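Local coordinates for RagA protein (Porphyromonas gingivalis, PDB 6SLN), which is a TonB-dependent outer-membrane receptor that probably takes up substrates by energy-coupled transport through its beta-barrel, at residues I450-I453 against T457-A460; S500-A505 against S571-F576; F576-G579 against W583-I586. All blocks are in the same frame, centred on the assembly; numbering follows the deposited sequence.

Interaction 1 (I450-I453 against T457-A460). With 3PE (1,2-Distearoyl-sn-glycerophosphoethanolamine), chain G.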
loop_
_atom_site.group_PDB
_atom_site.type_symbol
_atom_site.label_atom_id
_atom_site.label_comp_id
_atom_site.label_asym_id
_atom_site.label_seq_id
_atom_site.Cartn_x
_atom_site.Cartn_y
_atom_site.Cartn_z
ATOM N N ILE A 450 26.016 1.634 35.480
ATOM C CA ILE A 450 26.315 0.902 36.701
ATOM C C ILE A 450 27.775 1.154 37.061
ATOM O O ILE A 450 28.683 0.777 36.306
ATOM C CB ILE A 450 26.047 -0.602 36.536
ATOM C CG1 ILE A 450 24.611 -0.852 36.067
ATOM C CG2 ILE A 450 26.310 -1.312 37.835
ATOM C CD1 ILE A 450 24.107 -2.269 36.342
ATOM N N THR A 451 28.003 1.803 38.207
ATOM C CA THR A 451 29.339 1.901 38.787
ATOM C C THR A 451 29.408 0.968 39.994
ATOM O O THR A 451 28.928 1.322 41.084
ATOM C CB THR A 451 29.674 3.343 39.190
ATOM O OG1 THR A 451 28.516 3.981 39.745
ATOM C CG2 THR A 451 30.141 4.137 37.972
ATOM N N PRO A 452 29.967 -0.244 39.846
ATOM C CA PRO A 452 29.922 -1.229 40.941
ATOM C C PRO A 452 31.128 -1.210 41.871
ATOM O O PRO A 452 31.004 -1.595 43.040
ATOM C CB PRO A 452 29.832 -2.563 40.191
ATOM C CG PRO A 452 30.569 -2.324 38.927
ATOM C CD PRO A 452 30.394 -0.854 38.574
ATOM N N ILE A 453 32.301 -0.816 41.359
ATOM C CA ILE A 453 33.502 -0.597 42.160
ATOM C C ILE A 453 34.148 0.696 41.678
ATOM O O ILE A 453 33.834 1.202 40.598
ATOM C CB ILE A 453 34.511 -1.767 42.068
ATOM C CG1 ILE A 453 35.190 -1.769 40.697
ATOM C CG2 ILE A 453 33.830 -3.115 42.353
ATOM C CD1 ILE A 453 35.826 -3.089 40.322
ATOM N N THR A 457 32.997 1.641 35.333
ATOM C CA THR A 457 31.706 2.114 34.850
ATOM C C THR A 457 31.265 1.224 33.696
ATOM O O THR A 457 32.022 1.027 32.738
ATOM C CB THR A 457 31.786 3.576 34.414
ATOM O OG1 THR A 457 32.247 4.362 35.515
ATOM C CG2 THR A 457 30.417 4.086 33.985
ATOM N N LEU A 458 30.055 0.668 33.800
ATOM C CA LEU A 458 29.463 -0.183 32.770
ATOM C C LEU A 458 28.244 0.540 32.218
ATOM O O LEU A 458 27.242 0.686 32.925
ATOM C CB LEU A 458 29.057 -1.541 33.340
ATOM C CG LEU A 458 29.988 -2.139 34.389
ATOM C CD1 LEU A 458 29.405 -3.409 34.942
ATOM C CD2 LEU A 458 31.331 -2.419 33.769
ATOM N N LYS A 459 28.314 0.983 30.968
ATOM C CA LYS A 459 27.207 1.703 30.356
ATOM C C LYS A 459 26.514 0.822 29.330
ATOM O O LYS A 459 27.126 0.412 28.337
ATOM C CB LYS A 459 27.667 3.004 29.710
ATOM C CG LYS A 459 26.503 3.917 29.400
ATOM C CD LYS A 459 26.956 5.354 29.198
ATOM C CE LYS A 459 26.198 6.025 28.053
ATOM N NZ LYS A 459 26.579 7.461 27.921
ATOM N N ALA A 460 25.240 0.543 29.574
ATOM C CA ALA A 460 24.361 -0.058 28.589
ATOM C C ALA A 460 23.488 1.045 27.998
ATOM O O ALA A 460 22.922 1.857 28.736
ATOM C CB ALA A 460 23.503 -1.157 29.220
HETATM C C1 3PE G . 23.365 -10.283 17.199
HETATM C C2 3PE G . 23.422 -9.637 18.567
HETATM C C3 3PE G . 24.888 -9.332 18.920
HETATM O O31 3PE G . 24.994 -8.840 20.230
HETATM O O32 3PE G . 26.506 -10.405 20.775
HETATM C C31 3PE G . 25.724 -9.604 21.158
HETATM C C32 3PE G . 25.498 -9.421 22.671
HETATM C C33 3PE G . 26.610 -8.638 23.374
HETATM C C34 3PE G . 26.422 -8.705 24.894
HETATM C C35 3PE G . 25.846 -7.407 25.477
HETATM C C36 3PE G . 26.505 -7.107 26.827
HETATM C C37 3PE G . 25.571 -6.318 27.752
HETATM C C38 3PE G . 26.301 -6.022 29.067
HETATM C C39 3PE G . 25.468 -5.067 29.913
HETATM C C3A 3PE G . 26.328 -4.431 31.003
HETATM C C3B 3PE G . 25.745 -3.071 31.396
HETATM O O21 3PE G . 22.603 -8.497 18.445
HETATM O O22 3PE G . 20.731 -8.664 19.666
HETATM C C21 3PE G . 21.809 -8.198 19.568
HETATM C C22 3PE G . 22.305 -7.256 20.669
HETATM C C23 3PE G . 21.259 -7.073 21.774
HETATM C C24 3PE G . 22.001 -7.040 23.114
HETATM C C25 3PE G . 21.694 -5.786 23.937
HETATM C C26 3PE G . 21.999 -6.054 25.420
HETATM C C27 3PE G . 21.429 -4.922 26.278
HETATM C C28 3PE G . 21.716 -5.141 27.768
HETATM C C29 3PE G . 21.236 -3.943 28.604
HETATM C C2A 3PE G . 20.680 -4.375 29.967
HETATM C C2B 3PE G . 21.095 -3.454 31.135
HETATM C C2C 3PE G . 19.911 -3.267 32.108
HETATM C C2D 3PE G . 20.243 -2.438 33.366
#

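Interaction 2 (S500-A505 against S571-F576). With 3PE (1,2-Distearoyl-sn-glycerophosphoethanolamine), chain G; LMT (dodecyl-beta-D-maltoside), chain H.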
loop_
_atom_site.group_PDB
_atom_site.type_symbol
_atom_site.label_atom_id
_atom_site.label_comp_id
_atom_site.label_asym_id
_atom_site.label_seq_id
_atom_site.Cartn_x
_atom_site.Cartn_y
_atom_site.Cartn_z
ATOM N N SER A 500 19.807 0.084 17.750
ATOM C CA SER A 500 21.203 0.282 18.091
ATOM C C SER A 500 21.430 -0.008 19.566
ATOM O O SER A 500 20.720 0.530 20.426
ATOM C CB SER A 500 21.632 1.703 17.760
ATOM O OG SER A 500 22.728 2.136 18.558
ATOM N N PHE A 501 22.433 -0.844 19.857
ATOM C CA PHE A 501 22.840 -1.140 21.220
ATOM C C PHE A 501 24.343 -0.953 21.348
ATOM O O PHE A 501 25.103 -1.441 20.506
ATOM C CB PHE A 501 22.455 -2.563 21.622
ATOM C CG PHE A 501 21.094 -2.973 21.156
ATOM C CD1 PHE A 501 20.912 -3.442 19.870
ATOM C CD2 PHE A 501 20.006 -2.910 22.005
ATOM C CE1 PHE A 501 19.683 -3.819 19.429
ATOM C CE2 PHE A 501 18.769 -3.301 21.571
ATOM C CZ PHE A 501 18.607 -3.752 20.273
ATOM N N THR A 502 24.765 -0.262 22.408
ATOM C CA THR A 502 26.169 -0.029 22.707
ATOM C C THR A 502 26.425 -0.344 24.171
ATOM O O THR A 502 25.764 0.209 25.055
ATOM C CB THR A 502 26.586 1.412 22.412
ATOM O OG1 THR A 502 26.407 1.682 21.018
ATOM C CG2 THR A 502 28.062 1.615 22.784
ATOM N N ASN A 503 27.406 -1.207 24.424
ATOM C CA ASN A 503 27.667 -1.720 25.760
ATOM C C ASN A 503 29.157 -1.613 26.042
ATOM O O ASN A 503 29.971 -2.206 25.326
ATOM C CB ASN A 503 27.172 -3.164 25.875
ATOM C CG ASN A 503 25.663 -3.254 25.778
ATOM O OD1 ASN A 503 24.950 -2.715 26.625
ATOM N ND2 ASN A 503 25.166 -3.909 24.733
ATOM N N THR A 504 29.516 -0.849 27.074
ATOM C CA THR A 504 30.911 -0.524 27.321
ATOM C C THR A 504 31.248 -0.665 28.792
ATOM O O THR A 504 30.457 -0.299 29.664
ATOM C CB THR A 504 31.253 0.910 26.882
ATOM O OG1 THR A 504 30.453 1.846 27.618
ATOM C CG2 THR A 504 31.015 1.084 25.388
ATOM N N ALA A 505 32.449 -1.161 29.050
ATOM C CA ALA A 505 33.005 -1.244 30.391
ATOM C C ALA A 505 34.270 -0.404 30.404
ATOM O O ALA A 505 35.152 -0.598 29.561
ATOM C CB ALA A 505 33.298 -2.691 30.776
ATOM N N SER A 571 30.152 -4.959 16.262
ATOM C CA SER A 571 31.392 -4.277 16.585
ATOM C C SER A 571 31.896 -4.690 17.956
ATOM O O SER A 571 31.110 -4.850 18.895
ATOM C CB SER A 571 31.184 -2.764 16.546
ATOM O OG SER A 571 31.467 -2.261 15.261
ATOM N N PHE A 572 33.211 -4.864 18.066
ATOM C CA PHE A 572 33.874 -5.019 19.353
ATOM C C PHE A 572 35.057 -4.080 19.352
ATOM O O PHE A 572 35.833 -4.069 18.390
ATOM C CB PHE A 572 34.319 -6.458 19.591
ATOM C CG PHE A 572 33.192 -7.455 19.534
ATOM C CD1 PHE A 572 32.319 -7.588 20.594
ATOM C CD2 PHE A 572 33.009 -8.256 18.420
ATOM C CE1 PHE A 572 31.278 -8.502 20.548
ATOM C CE2 PHE A 572 31.974 -9.167 18.365
ATOM C CZ PHE A 572 31.101 -9.287 19.433
ATOM N N PHE A 573 35.171 -3.252 20.388
ATOM C CA PHE A 573 36.178 -2.204 20.334
ATOM C C PHE A 573 36.796 -1.968 21.702
ATOM O O PHE A 573 36.252 -2.348 22.741
ATOM C CB PHE A 573 35.614 -0.897 19.775
ATOM C CG PHE A 573 34.442 -0.325 20.542
ATOM C CD1 PHE A 573 33.141 -0.731 20.263
ATOM C CD2 PHE A 573 34.632 0.686 21.493
ATOM C CE1 PHE A 573 32.055 -0.166 20.943
ATOM C CE2 PHE A 573 33.542 1.261 22.183
ATOM C CZ PHE A 573 32.261 0.836 21.907
ATOM N N SER A 574 37.955 -1.326 21.676
ATOM C CA SER A 574 38.702 -1.022 22.877
ATOM C C SER A 574 39.396 0.323 22.716
ATOM O O SER A 574 39.744 0.748 21.606
ATOM C CB SER A 574 39.748 -2.099 23.160
ATOM O OG SER A 574 40.660 -2.128 22.084
ATOM N N ARG A 575 39.628 0.965 23.852
ATOM C CA ARG A 575 40.343 2.227 23.863
ATOM C C ARG A 575 41.060 2.338 25.199
ATOM O O ARG A 575 40.454 2.102 26.250
ATOM C CB ARG A 575 39.388 3.402 23.663
ATOM C CG ARG A 575 40.082 4.744 23.663
ATOM C CD ARG A 575 39.359 5.735 24.547
ATOM N NE ARG A 575 38.155 6.269 23.914
ATOM C CZ ARG A 575 37.187 6.893 24.577
ATOM N NH1 ARG A 575 37.281 7.056 25.890
ATOM N NH2 ARG A 575 36.126 7.357 23.934
ATOM N N PHE A 576 42.348 2.687 25.150
ATOM C CA PHE A 576 43.207 2.754 26.324
ATOM C C PHE A 576 43.862 4.121 26.393
ATOM O O PHE A 576 44.270 4.672 25.366
ATOM C CB PHE A 576 44.264 1.666 26.280
ATOM C CG PHE A 576 43.695 0.296 26.277
ATOM C CD1 PHE A 576 43.445 -0.361 27.468
ATOM C CD2 PHE A 576 43.382 -0.333 25.086
ATOM C CE1 PHE A 576 42.911 -1.632 27.474
ATOM C CE2 PHE A 576 42.835 -1.606 25.082
ATOM C CZ PHE A 576 42.605 -2.257 26.281
HETATM C C1 3PE G . 23.365 -10.283 17.199
HETATM C C2 3PE G . 23.422 -9.637 18.567
HETATM C C3 3PE G . 24.888 -9.332 18.920
HETATM O O31 3PE G . 24.994 -8.840 20.230
HETATM O O32 3PE G . 26.506 -10.405 20.775
HETATM C C31 3PE G . 25.724 -9.604 21.158
HETATM C C32 3PE G . 25.498 -9.421 22.671
HETATM C C33 3PE G . 26.610 -8.638 23.374
HETATM C C34 3PE G . 26.422 -8.705 24.894
HETATM C C35 3PE G . 25.846 -7.407 25.477
HETATM C C36 3PE G . 26.505 -7.107 26.827
HETATM C C37 3PE G . 25.571 -6.318 27.752
HETATM C C38 3PE G . 26.301 -6.022 29.067
HETATM C C39 3PE G . 25.468 -5.067 29.913
HETATM C C3A 3PE G . 26.328 -4.431 31.003
HETATM C C3B 3PE G . 25.745 -3.071 31.396
HETATM O O21 3PE G . 22.603 -8.497 18.445
HETATM O O22 3PE G . 20.731 -8.664 19.666
HETATM C C21 3PE G . 21.809 -8.198 19.568
HETATM C C22 3PE G . 22.305 -7.256 20.669
HETATM C C23 3PE G . 21.259 -7.073 21.774
HETATM C C24 3PE G . 22.001 -7.040 23.114
HETATM C C25 3PE G . 21.694 -5.786 23.937
HETATM C C26 3PE G . 21.999 -6.054 25.420
HETATM C C27 3PE G . 21.429 -4.922 26.278
HETATM C C28 3PE G . 21.716 -5.141 27.768
HETATM C C29 3PE G . 21.236 -3.943 28.604
HETATM C C2A 3PE G . 20.680 -4.375 29.967
HETATM C C2B 3PE G . 21.095 -3.454 31.135
HETATM C C2C 3PE G . 19.911 -3.267 32.108
HETATM C C2D 3PE G . 20.243 -2.438 33.366
HETATM C C1B LMT H . 18.460 -11.277 12.769
HETATM C C2B LMT H . 17.434 -10.565 11.792
HETATM C C3B LMT H . 16.845 -11.519 10.724
HETATM C C4B LMT H . 18.015 -12.298 10.092
HETATM C C5B LMT H . 18.509 -13.162 11.262
HETATM C C6B LMT H . 19.331 -14.370 10.787
HETATM O O1B LMT H . 17.881 -11.637 14.000
HETATM O O2B LMT H . 16.433 -9.959 12.522
HETATM O O3B LMT H . 16.047 -10.874 9.813
HETATM O "O4'" LMT H . 17.615 -13.068 9.020
HETATM O O5B LMT H . 19.196 -12.357 12.209
HETATM O O6B LMT H . 18.830 -15.548 11.334
HETATM C "C1'" LMT H . 17.221 -10.386 17.759
HETATM C "C2'" LMT H . 17.852 -9.276 16.892
HETATM C "C3'" LMT H . 17.673 -9.767 15.445
HETATM C "C4'" LMT H . 18.451 -11.072 15.174
HETATM C "C5'" LMT H . 18.283 -12.084 16.374
HETATM C "C6'" LMT H . 19.405 -13.121 16.460
HETATM O "O1'" LMT H . 16.976 -10.068 19.099
HETATM O "O2'" LMT H . 17.184 -8.070 16.997
HETATM O "O3'" LMT H . 18.018 -8.784 14.543
HETATM O "O5'" LMT H . 18.093 -11.525 17.688
HETATM O "O6'" LMT H . 20.304 -12.922 15.399
HETATM C C1 LMT H . 17.525 -8.895 19.723
HETATM C C2 LMT H . 16.483 -8.400 20.713
HETATM C C3 LMT H . 16.689 -7.023 21.295
HETATM C C4 LMT H . 16.139 -6.949 22.718
HETATM C C5 LMT H . 17.082 -6.202 23.629
HETATM C C6 LMT H . 16.413 -5.238 24.582
HETATM C C7 LMT H . 17.473 -4.332 25.174
HETATM C C8 LMT H . 16.931 -3.383 26.223
HETATM C C9 LMT H . 18.025 -2.469 26.748
HETATM C C10 LMT H . 17.564 -1.553 27.867
HETATM C C11 LMT H . 18.616 -0.494 28.131
HETATM C C12 LMT H . 18.387 0.288 29.388
#

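Interaction 3 (F576-G579 against W583-I586)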
loop_
_atom_site.group_PDB
_atom_site.type_symbol
_atom_site.label_atom_id
_atom_site.label_comp_id
_atom_site.label_asym_id
_atom_site.label_seq_id
_atom_site.Cartn_x
_atom_site.Cartn_y
_atom_site.Cartn_z
ATOM N N PHE A 576 42.348 2.687 25.150
ATOM C CA PHE A 576 43.207 2.754 26.324
ATOM C C PHE A 576 43.862 4.121 26.393
ATOM O O PHE A 576 44.270 4.672 25.366
ATOM C CB PHE A 576 44.264 1.666 26.280
ATOM C CG PHE A 576 43.695 0.296 26.277
ATOM C CD1 PHE A 576 43.445 -0.361 27.468
ATOM C CD2 PHE A 576 43.382 -0.333 25.086
ATOM C CE1 PHE A 576 42.911 -1.632 27.474
ATOM C CE2 PHE A 576 42.835 -1.606 25.082
ATOM C CZ PHE A 576 42.605 -2.257 26.281
ATOM N N ASN A 577 43.968 4.658 27.611
ATOM C CA ASN A 577 44.462 6.013 27.848
ATOM C C ASN A 577 45.460 5.987 28.995
ATOM O O ASN A 577 45.092 5.703 30.140
ATOM C CB ASN A 577 43.315 6.971 28.157
ATOM C CG ASN A 577 42.128 6.754 27.255
ATOM O OD1 ASN A 577 42.221 6.948 26.045
ATOM N ND2 ASN A 577 41.001 6.343 27.836
ATOM N N TYR A 578 46.711 6.307 28.690
ATOM C CA TYR A 578 47.792 6.343 29.659
ATOM C C TYR A 578 48.232 7.785 29.893
ATOM O O TYR A 578 48.183 8.622 28.987
ATOM C CB TYR A 578 48.953 5.496 29.155
ATOM C CG TYR A 578 50.169 5.501 30.027
ATOM C CD1 TYR A 578 51.098 6.527 29.948
ATOM C CD2 TYR A 578 50.412 4.457 30.907
ATOM C CE1 TYR A 578 52.221 6.532 30.740
ATOM C CE2 TYR A 578 51.541 4.448 31.701
ATOM C CZ TYR A 578 52.438 5.492 31.614
ATOM O OH TYR A 578 53.556 5.501 32.401
ATOM N N GLY A 579 48.665 8.078 31.117
ATOM C CA GLY A 579 49.025 9.442 31.453
ATOM C C GLY A 579 50.125 9.596 32.487
ATOM O O GLY A 579 49.838 9.717 33.681
ATOM N N TRP A 583 51.860 15.436 31.632
ATOM C CA TRP A 583 52.251 16.036 30.360
ATOM C C TRP A 583 52.323 15.058 29.194
ATOM O O TRP A 583 52.092 15.484 28.059
ATOM C CB TRP A 583 53.605 16.740 30.495
ATOM C CG TRP A 583 54.803 15.900 30.089
ATOM C CD1 TRP A 583 55.297 15.710 28.821
ATOM C CD2 TRP A 583 55.671 15.181 30.964
ATOM N NE1 TRP A 583 56.415 14.908 28.863
ATOM C CE2 TRP A 583 56.664 14.571 30.167
ATOM C CE3 TRP A 583 55.705 14.994 32.343
ATOM C CZ2 TRP A 583 57.672 13.779 30.713
ATOM C CZ3 TRP A 583 56.707 14.207 32.884
ATOM C CH2 TRP A 583 57.670 13.602 32.071
ATOM N N MET A 584 52.641 13.783 29.409
ATOM C CA MET A 584 52.744 12.801 28.329
ATOM C C MET A 584 51.556 11.846 28.390
ATOM O O MET A 584 51.422 11.083 29.352
ATOM C CB MET A 584 54.051 12.020 28.420
ATOM C CG MET A 584 54.238 11.003 27.309
ATOM S SD MET A 584 55.757 10.079 27.563
ATOM C CE MET A 584 55.118 8.454 27.913
ATOM N N TYR A 585 50.722 11.866 27.350
ATOM C CA TYR A 585 49.554 10.999 27.251
ATOM C C TYR A 585 49.656 10.143 25.994
ATOM O O TYR A 585 50.088 10.619 24.939
ATOM C CB TYR A 585 48.250 11.818 27.229
ATOM C CG TYR A 585 48.038 12.681 28.452
ATOM C CD1 TYR A 585 47.418 12.174 29.586
ATOM C CD2 TYR A 585 48.470 14.002 28.475
ATOM C CE1 TYR A 585 47.228 12.964 30.713
ATOM C CE2 TYR A 585 48.287 14.802 29.597
ATOM C CZ TYR A 585 47.664 14.278 30.712
ATOM O OH TYR A 585 47.479 15.065 31.826
ATOM N N ILE A 586 49.267 8.872 26.111
ATOM C CA ILE A 586 49.210 7.962 24.974
ATOM C C ILE A 586 47.839 7.304 24.928
ATOM O O ILE A 586 47.348 6.805 25.946
ATOM C CB ILE A 586 50.310 6.891 25.025
ATOM C CG1 ILE A 586 51.690 7.550 25.013
ATOM C CG2 ILE A 586 50.154 5.954 23.840
ATOM C CD1 ILE A 586 52.262 7.764 23.626
#

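Interaction 1 (I450-I453 against T457-A460)
A short hairpin loop closes where Ile450 meets Leu458, joining strand 435-450 to strand 456-475 at the rim of the barrel. The two residues form an antiparallel hydrogen-bonded pair with CA atoms 5.2 Å apart. Ile450 N donates to Leu458 O at 3.0 Å, and Leu458 N returns a bond to Ile450 O at 2.9 Å. The first is close to straight at the hydrogen, 173°. This ring of two bonds ties off the ladder, and beyond Ile450 the chain leaves the strand to make the loop.

Ile450 and Leu458 put their side chains on the same face of the sheet, CB to CB 4.5 Å. Pro452 extends this apolar patch from within the loop, its ring carbon CG standing 4.3 Å from Leu458 CD1. Antiparallel neighbours joined by short loops such as this are the building unit of the TonB-dependent receptor barrel, and such loops usually lie at the periplasmic end. The patch faces the lipid side: Leu458 CB is 4.1 Å from C3B, the last carbon modelled in one acyl chain of the bound phosphatidylethanolamine. Two residues on, Ala460 CB touches both acyl tails, 3.6 Å from C29 of one and 3.7 Å from C3B of the other, and it belongs to the lipid pocket.

On the other face Thr451 and Thr457 run alongside each other in the same direction. Thr451 OG1 lies between the backbone N and the carbonyl carbon (chi1 39°), which leaves its methyl CG2 beside the N and next to Thr457, while the hydroxyl makes a weak hydrogen bond to Trp362 O. Lys459, also on that face, makes a cation-pi contact with Phe447.

Interaction 2 (S500-A505 against S571-F576)
Apolar contact carries the meeting of Thr504 and Thr502 with the ring of Phe573. Thr504 CG2 approaches Phe573 CZ to 3.7 Å, the two side chains crossing at a slant, whereas Thr502 CG2 comes to the ring edge, near its plane, 4.4 Å from CZ. The backbones stay well apart, with Thr502 CA 9.1 Å from Ser571 CA, because strand 515-540 runs between them and pairs with both. Phe573 bridges that gap by setting its CG between its backbone N and carbonyl carbon (chi1 58°), a turn that leans the ring back over the middle strand. Separately, the Phe573 ring touches Ile194 of the plug domain.

Polar bonding runs to the intervening strand instead: Thr502 OG1 is hydrogen-bonded to Glu524 OE2, and Asn503 ND2 makes a weak bond to His523 ND1.

Lipid contacts occupy the opposite face of strand 500-505. C23 of the phosphatidylethanolamine lies 4.0 Å above the centre of the Phe501 ring, whose CZ is 3.9 Å from detergent atom C3. Asn503 CG rests 3.6 Å from C37 of the other acyl chain.

Methyl groups against an aromatic ring impose little directional demand, which suits this contact between two barrel strands on the inner side of the wall, while hydrocarbon chains pack against the outer face.

Interaction 3 (F576-G579 against W583-I586)
Strands 576-579 and 584-586 run antiparallel, their axes 4.7 Å apart at closest and 166° between directions, with Tyr578 and Ile586 as a hydrogen-bonded pair. Tyr578 N donates to Ile586 O at 2.9 Å, nearly straight at the hydrogen. The return bond, Ile586 N to Tyr578 O at 3.1 Å, is more bent (157°). Tyr578 O receives a second approach, a CA-H...O contact from Tyr585 CA at 3.2 Å. Another such contact, from Gly579 CA to Met584 O, continues the ladder toward the turn.

Gly579 and Tyr585 form the next, non-hydrogen-bonded pair. With no side chain on Gly579, the phenol ring of Tyr585 leans across the backbone there, its CD1 3.7 Å from Gly579 CA. Tyr585 CB meanwhile lies 3.6 Å from Tyr578 O.

The other face carries Tyr578, Met584 and Ile586. Tyr578 has its ring anti to the backbone N. Met584 is extended as far as SD and then bends, bringing methyl CE within 4.5 Å of Tyr578 CE1, a loose approach at a slant to the ring. The Ile586 side chain starts on this face, but its outer carbons turn from strand 576-579.

This is the turn end of the hairpin 561-580/584-595 in the barrel wall. Strand 515-540 flanks it beyond Phe576, Asn577 and Tyr578, which touch Ala519, Thr518 and Leu517; strand 604-614 lies on the far side, where Met584 meets Phe614 and Tyr585 meets Met613.

All three contacts lie in the barrel wall, on the same side of the chain's centre, and follow the chain in order from interaction 1 to interaction 3. Interactions 1 and 2 have centres 13 Å apart and touch directly, because strands 456-475 and 487-510 are neighbours: Lys459 N probably bonds to Thr504 O at 2.8 Å, and both contacts border the same lipid. Interactions 2 and 3, about 20 Å between centres, share Phe576 on strand 561-580. The centres of interactions 1 and 3 are about 23 Å apart and the two do not touch. Interaction 2 lies between the two hairpin ends, touching one and sharing Phe576 with the other, and reaches across strand 515-540.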